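Local atomic coordinates of ribosome-inactivating protein (Lychnis chalcedonica, PDB entry 2G5X), a protein that belongs to the plant ribosome-inactivating proteins, a family of toxins whose N-terminal mixed beta-sheet packs against a largely helical body. Residues 2-7 and 184-189; 48-53 and 166-171. All blocks are in the same frame, centred on the assembly; numbering follows the deposited sequence.

Contact 1 (2-7 and 184-189)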
loop_
_atom_site.group_PDB
_atom_site.type_symbol
_atom_site.label_atom_id
_atom_site.label_comp_id
_atom_site.label_asym_id
_atom_site.label_seq_id
_atom_site.Cartn_x
_atom_site.Cartn_y
_atom_site.Cartn_z
ATOM N N PRO A 2 3.246 -11.641 -2.557
ATOM C CA PRO A 2 1.828 -11.281 -2.620
ATOM C C PRO A 2 1.541 -10.660 -3.983
ATOM O O PRO A 2 2.283 -9.790 -4.441
ATOM C CB PRO A 2 1.682 -10.275 -1.483
ATOM C CG PRO A 2 2.694 -10.759 -0.483
ATOM C CD PRO A 2 3.884 -11.059 -1.364
ATOM N N SER A 3 0.476 -11.114 -4.634
ATOM C CA SER A 3 0.125 -10.593 -5.949
ATOM C C SER A 3 -1.380 -10.460 -6.103
ATOM O O SER A 3 -2.144 -11.298 -5.614
ATOM C CB SER A 3 0.668 -11.520 -7.041
ATOM O OG SER A 3 0.373 -11.027 -8.337
ATOM N N TRP A 4 -1.806 -9.396 -6.774
ATOM C CA TRP A 4 -3.226 -9.178 -7.009
ATOM C C TRP A 4 -3.473 -8.682 -8.422
ATOM O O TRP A 4 -2.907 -7.671 -8.846
ATOM C CB TRP A 4 -3.810 -8.164 -6.014
ATOM C CG TRP A 4 -5.307 -7.947 -6.186
ATOM C CD1 TRP A 4 -6.253 -8.912 -6.415
ATOM C CD2 TRP A 4 -6.015 -6.699 -6.142
ATOM N NE1 TRP A 4 -7.501 -8.341 -6.520
ATOM C CE2 TRP A 4 -7.385 -6.987 -6.356
ATOM C CE3 TRP A 4 -5.627 -5.368 -5.940
ATOM C CZ2 TRP A 4 -8.368 -5.988 -6.377
ATOM C CZ3 TRP A 4 -6.608 -4.372 -5.961
ATOM C CH2 TRP A 4 -7.962 -4.691 -6.178
ATOM N N THR A 5 -4.293 -9.419 -9.162
ATOM C CA THR A 5 -4.655 -9.000 -10.502
ATOM C C THR A 5 -5.820 -8.058 -10.213
ATOM O O THR A 5 -6.882 -8.480 -9.751
ATOM C CB THR A 5 -5.104 -10.196 -11.366
ATOM O OG1 THR A 5 -3.982 -11.056 -11.593
ATOM C CG2 THR A 5 -5.643 -9.721 -12.711
ATOM N N VAL A 6 -5.595 -6.772 -10.454
ATOM C CA VAL A 6 -6.593 -5.746 -10.181
ATOM C C VAL A 6 -7.873 -6.007 -10.966
ATOM O O VAL A 6 -7.996 -5.617 -12.130
ATOM C CB VAL A 6 -6.026 -4.354 -10.514
ATOM C CG1 VAL A 6 -7.015 -3.279 -10.119
ATOM C CG2 VAL A 6 -4.695 -4.150 -9.779
ATOM N N ASP A 7 -8.821 -6.665 -10.305
ATOM C CA ASP A 7 -10.091 -7.042 -10.915
ATOM C C ASP A 7 -11.201 -7.059 -9.856
ATOM O O ASP A 7 -10.936 -6.916 -8.662
ATOM C CB ASP A 7 -9.933 -8.427 -11.554
ATOM C CG ASP A 7 -10.906 -8.669 -12.686
ATOM O OD1 ASP A 7 -10.820 -9.754 -13.303
ATOM O OD2 ASP A 7 -11.747 -7.787 -12.964
ATOM N N ARG A 184 -17.851 -1.624 -1.732
ATOM C CA ARG A 184 -18.040 -0.424 -2.543
ATOM C C ARG A 184 -17.022 -0.169 -3.650
ATOM O O ARG A 184 -17.227 0.722 -4.479
ATOM C CB ARG A 184 -18.058 0.800 -1.621
ATOM C CG ARG A 184 -19.008 0.690 -0.434
ATOM C CD ARG A 184 -18.669 1.716 0.639
ATOM N NE ARG A 184 -18.791 3.094 0.168
ATOM C CZ ARG A 184 -18.430 4.158 0.879
ATOM N NH1 ARG A 184 -17.923 4.001 2.095
ATOM N NH2 ARG A 184 -18.573 5.377 0.380
ATOM N N GLY A 185 -15.932 -0.931 -3.678
ATOM C CA GLY A 185 -14.914 -0.669 -4.681
ATOM C C GLY A 185 -14.542 -1.751 -5.672
ATOM O O GLY A 185 -13.523 -1.628 -6.351
ATOM N N MET A 186 -15.351 -2.799 -5.770
ATOM C CA MET A 186 -15.067 -3.878 -6.708
ATOM C C MET A 186 -15.635 -3.569 -8.092
ATOM O O MET A 186 -14.951 -3.736 -9.104
ATOM C CB MET A 186 -15.645 -5.203 -6.194
ATOM C CG MET A 186 -14.862 -5.848 -5.050
ATOM S SD MET A 186 -13.157 -6.331 -5.482
ATOM C CE MET A 186 -12.235 -5.019 -4.692
ATOM N N TYR A 187 -16.884 -3.110 -8.130
ATOM C CA TYR A 187 -17.545 -2.785 -9.394
ATOM C C TYR A 187 -17.790 -1.292 -9.562
ATOM O O TYR A 187 -18.254 -0.845 -10.614
ATOM C CB TYR A 187 -18.888 -3.508 -9.495
ATOM C CG TYR A 187 -18.784 -5.009 -9.410
ATOM C CD1 TYR A 187 -18.739 -5.654 -8.178
ATOM C CD2 TYR A 187 -18.720 -5.787 -10.566
ATOM C CE1 TYR A 187 -18.638 -7.043 -8.096
ATOM C CE2 TYR A 187 -18.617 -7.172 -10.495
ATOM C CZ TYR A 187 -18.577 -7.791 -9.256
ATOM O OH TYR A 187 -18.481 -9.161 -9.180
ATOM N N SER A 188 -17.480 -0.526 -8.525
ATOM C CA SER A 188 -17.700 0.914 -8.564
ATOM C C SER A 188 -16.529 1.646 -7.931
ATOM O O SER A 188 -15.488 1.052 -7.652
ATOM C CB SER A 188 -18.977 1.260 -7.796
ATOM O OG SER A 188 -19.446 2.554 -8.129
ATOM N N SER A 189 -16.709 2.945 -7.717
ATOM C CA SER A 189 -15.685 3.766 -7.085
ATOM C C SER A 189 -16.312 4.450 -5.877
ATOM O O SER A 189 -17.526 4.642 -5.827
ATOM C CB SER A 189 -15.167 4.822 -8.060
ATOM O OG SER A 189 -16.174 5.770 -8.353
#
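Asp7 and Met186 bring the two backbones to their nearest approach, 7.2 Å between CA atoms, where the chain has just left strand 3-5 and meets the loop after helix 175-184. The gap is bridged mainly by the Met186 side chain, and the interface is small, burying 89 Å² in all. Met186 is bent rather than extended: CG lies beside the backbone N, and the chain turns again at chi2 (-63°) and chi3 (104°), which carries its end towards the strand. SD then lies 3.9 Å from Asp7 O, a van der Waals approach to a backbone carbonyl, while the Asp7 CB points away from the loop. Beyond the sulfur, the methyl CE reaches the benzo part of the Trp4 indole obliquely, 4.3 Å from CZ2. With CG anti to the backbone N (chi1 -178°), the Trp4 indole is carried out from the strand on the side of the loop, where it can receive this methyl. Val6 CA sits over one indole face, 4.0 Å above the ring plane. Tyr13 and Phe16 of helix 10-25 also meet this ring, and Met186 touches Ser10 of the same helix. The contact thus ties the edge strand of the mixed sheet of a ribosome-inactivating protein to a loop between two helices of its helical part.

Contact 2 (48-53 and 166-171); sequences VNLVLP and QMVAEA
Val168 holds CG1 anti to its backbone N (chi1 -177°), which spreads its two methyls towards two different residues of strand 45-51. CG1 meets CG1 of Val48 at 4.5 Å, the Val48 methyl being itself close to anti to its N (chi1 166°). Leu50 instead keeps CG beside its backbone N (chi1 -69°) and CD1 extended, so that the other methyl, CD2, makes the contact, 4.5 Å from Val168 CG2. One helical valine therefore faces two strand residues that lie two positions apart and point to the same side of the sheet. Both approaches are methyl to methyl and rather loose, with 90 Å² buried in total and 9.0 Å between the CA atoms of Val48 and Val168. Val168 lies within a wider, pi-type turn of the helix, where Ala171 N makes a weak bond of 3.3 Å to Gln166 O. Close by, Met167 O accepts a hydrogen bond from Tyr13 OH, and Ala171 O one from Arg21 NH2, both donors belonging to helix 10-25. That helix also supplies Leu20, which touches Val48 and Val168 alike, while Phe63 from strand 58-64 packs on the same two valines; helix 154-173 is thereby seated over the sheet beside helix 10-25.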
loop_
_atom_site.group_PDB
_atom_site.type_symbol
_atom_site.label_atom_id
_atom_site.label_comp_id
_atom_site.label_asym_id
_atom_site.label_seq_id
_atom_site.Cartn_x
_atom_site.Cartn_y
_atom_site.Cartn_z
ATOM N N VAL A 48 5.051 -6.261 -3.441
ATOM C CA VAL A 48 3.681 -6.556 -3.833
ATOM C C VAL A 48 3.512 -6.366 -5.337
ATOM O O VAL A 48 3.862 -5.323 -5.877
ATOM C CB VAL A 48 2.697 -5.610 -3.100
ATOM C CG1 VAL A 48 1.318 -5.670 -3.741
ATOM C CG2 VAL A 48 2.621 -5.993 -1.630
ATOM N N ASN A 49 2.971 -7.375 -6.012
ATOM C CA ASN A 49 2.744 -7.277 -7.451
ATOM C C ASN A 49 1.299 -6.896 -7.759
ATOM O O ASN A 49 0.369 -7.507 -7.236
ATOM C CB ASN A 49 3.028 -8.617 -8.137
ATOM C CG ASN A 49 4.492 -8.806 -8.490
ATOM O OD1 ASN A 49 5.350 -8.027 -8.089
ATOM N ND2 ASN A 49 4.780 -9.862 -9.244
ATOM N N LEU A 50 1.118 -5.873 -8.590
ATOM C CA LEU A 50 -0.212 -5.462 -9.033
ATOM C C LEU A 50 -0.184 -5.778 -10.532
ATOM O O LEU A 50 0.727 -5.350 -11.243
ATOM C CB LEU A 50 -0.442 -3.960 -8.808
ATOM C CG LEU A 50 -0.560 -3.459 -7.359
ATOM C CD1 LEU A 50 -0.894 -1.961 -7.361
ATOM C CD2 LEU A 50 -1.651 -4.234 -6.624
ATOM N N VAL A 51 -1.164 -6.539 -11.008
ATOM C CA VAL A 51 -1.210 -6.930 -12.418
ATOM C C VAL A 51 -2.524 -6.532 -13.082
ATOM O O VAL A 51 -3.590 -6.706 -12.495
ATOM C CB VAL A 51 -1.054 -8.468 -12.563
ATOM C CG1 VAL A 51 -0.997 -8.854 -14.039
ATOM C CG2 VAL A 51 0.195 -8.942 -11.833
ATOM N N LEU A 52 -2.452 -5.995 -14.300
ATOM C CA LEU A 52 -3.664 -5.620 -15.022
ATOM C C LEU A 52 -4.164 -6.841 -15.782
ATOM O O LEU A 52 -3.399 -7.508 -16.473
ATOM C CB LEU A 52 -3.394 -4.494 -16.021
ATOM C CG LEU A 52 -3.030 -3.124 -15.455
ATOM C CD1 LEU A 52 -2.874 -2.142 -16.613
ATOM C CD2 LEU A 52 -4.108 -2.653 -14.491
ATOM N N PRO A 53 -5.462 -7.145 -15.665
ATOM C CA PRO A 53 -6.013 -8.305 -16.366
ATOM C C PRO A 53 -6.006 -8.180 -17.890
ATOM O O PRO A 53 -5.925 -9.187 -18.594
ATOM C CB PRO A 53 -7.427 -8.407 -15.795
ATOM C CG PRO A 53 -7.776 -6.970 -15.515
ATOM C CD PRO A 53 -6.504 -6.441 -14.894
ATOM N N GLN A 166 -4.227 3.318 -0.169
ATOM C CA GLN A 166 -5.553 3.095 0.400
ATOM C C GLN A 166 -6.026 1.651 0.248
ATOM O O GLN A 166 -6.428 1.014 1.221
ATOM C CB GLN A 166 -6.574 4.015 -0.278
ATOM C CG GLN A 166 -6.395 5.490 0.020
ATOM C CD GLN A 166 -7.051 5.901 1.320
ATOM O OE1 GLN A 166 -6.795 5.313 2.371
ATOM N NE2 GLN A 166 -7.906 6.918 1.258
ATOM N N MET A 167 -5.968 1.141 -0.981
ATOM C CA MET A 167 -6.441 -0.203 -1.288
ATOM C C MET A 167 -5.553 -1.365 -0.858
ATOM O O MET A 167 -6.037 -2.486 -0.700
ATOM C CB MET A 167 -6.734 -0.304 -2.790
ATOM C CG MET A 167 -7.837 0.648 -3.257
ATOM S SD MET A 167 -8.156 0.596 -5.034
ATOM C CE MET A 167 -9.067 -0.935 -5.176
ATOM N N VAL A 168 -4.265 -1.103 -0.658
ATOM C CA VAL A 168 -3.338 -2.157 -0.255
ATOM C C VAL A 168 -2.879 -2.026 1.200
ATOM O O VAL A 168 -3.157 -2.902 2.019
ATOM C CB VAL A 168 -2.093 -2.191 -1.188
ATOM C CG1 VAL A 168 -1.173 -3.346 -0.805
ATOM C CG2 VAL A 168 -2.535 -2.339 -2.642
ATOM N N ALA A 169 -2.202 -0.928 1.529
ATOM C CA ALA A 169 -1.692 -0.733 2.886
ATOM C C ALA A 169 -2.744 -0.478 3.966
ATOM O O ALA A 169 -2.775 -1.174 4.981
ATOM C CB ALA A 169 -0.657 0.393 2.893
ATOM N N GLU A 170 -3.606 0.514 3.763
ATOM C CA GLU A 170 -4.623 0.819 4.765
ATOM C C GLU A 170 -5.614 -0.331 4.929
ATOM O O GLU A 170 -6.055 -0.627 6.044
ATOM C CB GLU A 170 -5.356 2.114 4.400
ATOM C CG GLU A 170 -4.429 3.322 4.259
ATOM C CD GLU A 170 -3.867 3.829 5.585
ATOM O OE1 GLU A 170 -3.837 3.068 6.576
ATOM O OE2 GLU A 170 -3.434 5.000 5.628
ATOM N N ALA A 171 -5.959 -0.983 3.822
ATOM C CA ALA A 171 -6.883 -2.114 3.867
ATOM C C ALA A 171 -6.232 -3.276 4.622
ATOM O O ALA A 171 -6.907 -4.031 5.322
ATOM C CB ALA A 171 -7.259 -2.551 2.449
#

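Contacts 1 and 2 lie about 8 Å apart, centre to centre, and are joined through neighbouring parallel strands of one sheet, 3-5 and 45-51. Probable hydrogen bonds link the strands, Trp4 N to Asn49 O and Val6 N to Val51 O, each 2.9 Å long. A second route runs through side chains: Trp4, which receives Met186 in contact 1, is also touched by Met167, next to Val168 in the helix of contact 2. Helix 10-25 serves both, since Tyr13 meets the Trp4 ring and also packs with Ala171. In sequence, 48-53 and 166-171 both fall between 2-7 and 184-189. Contact 2 is the more central, its centre about 6 Å from that of the chain against about 13 Å for contact 1.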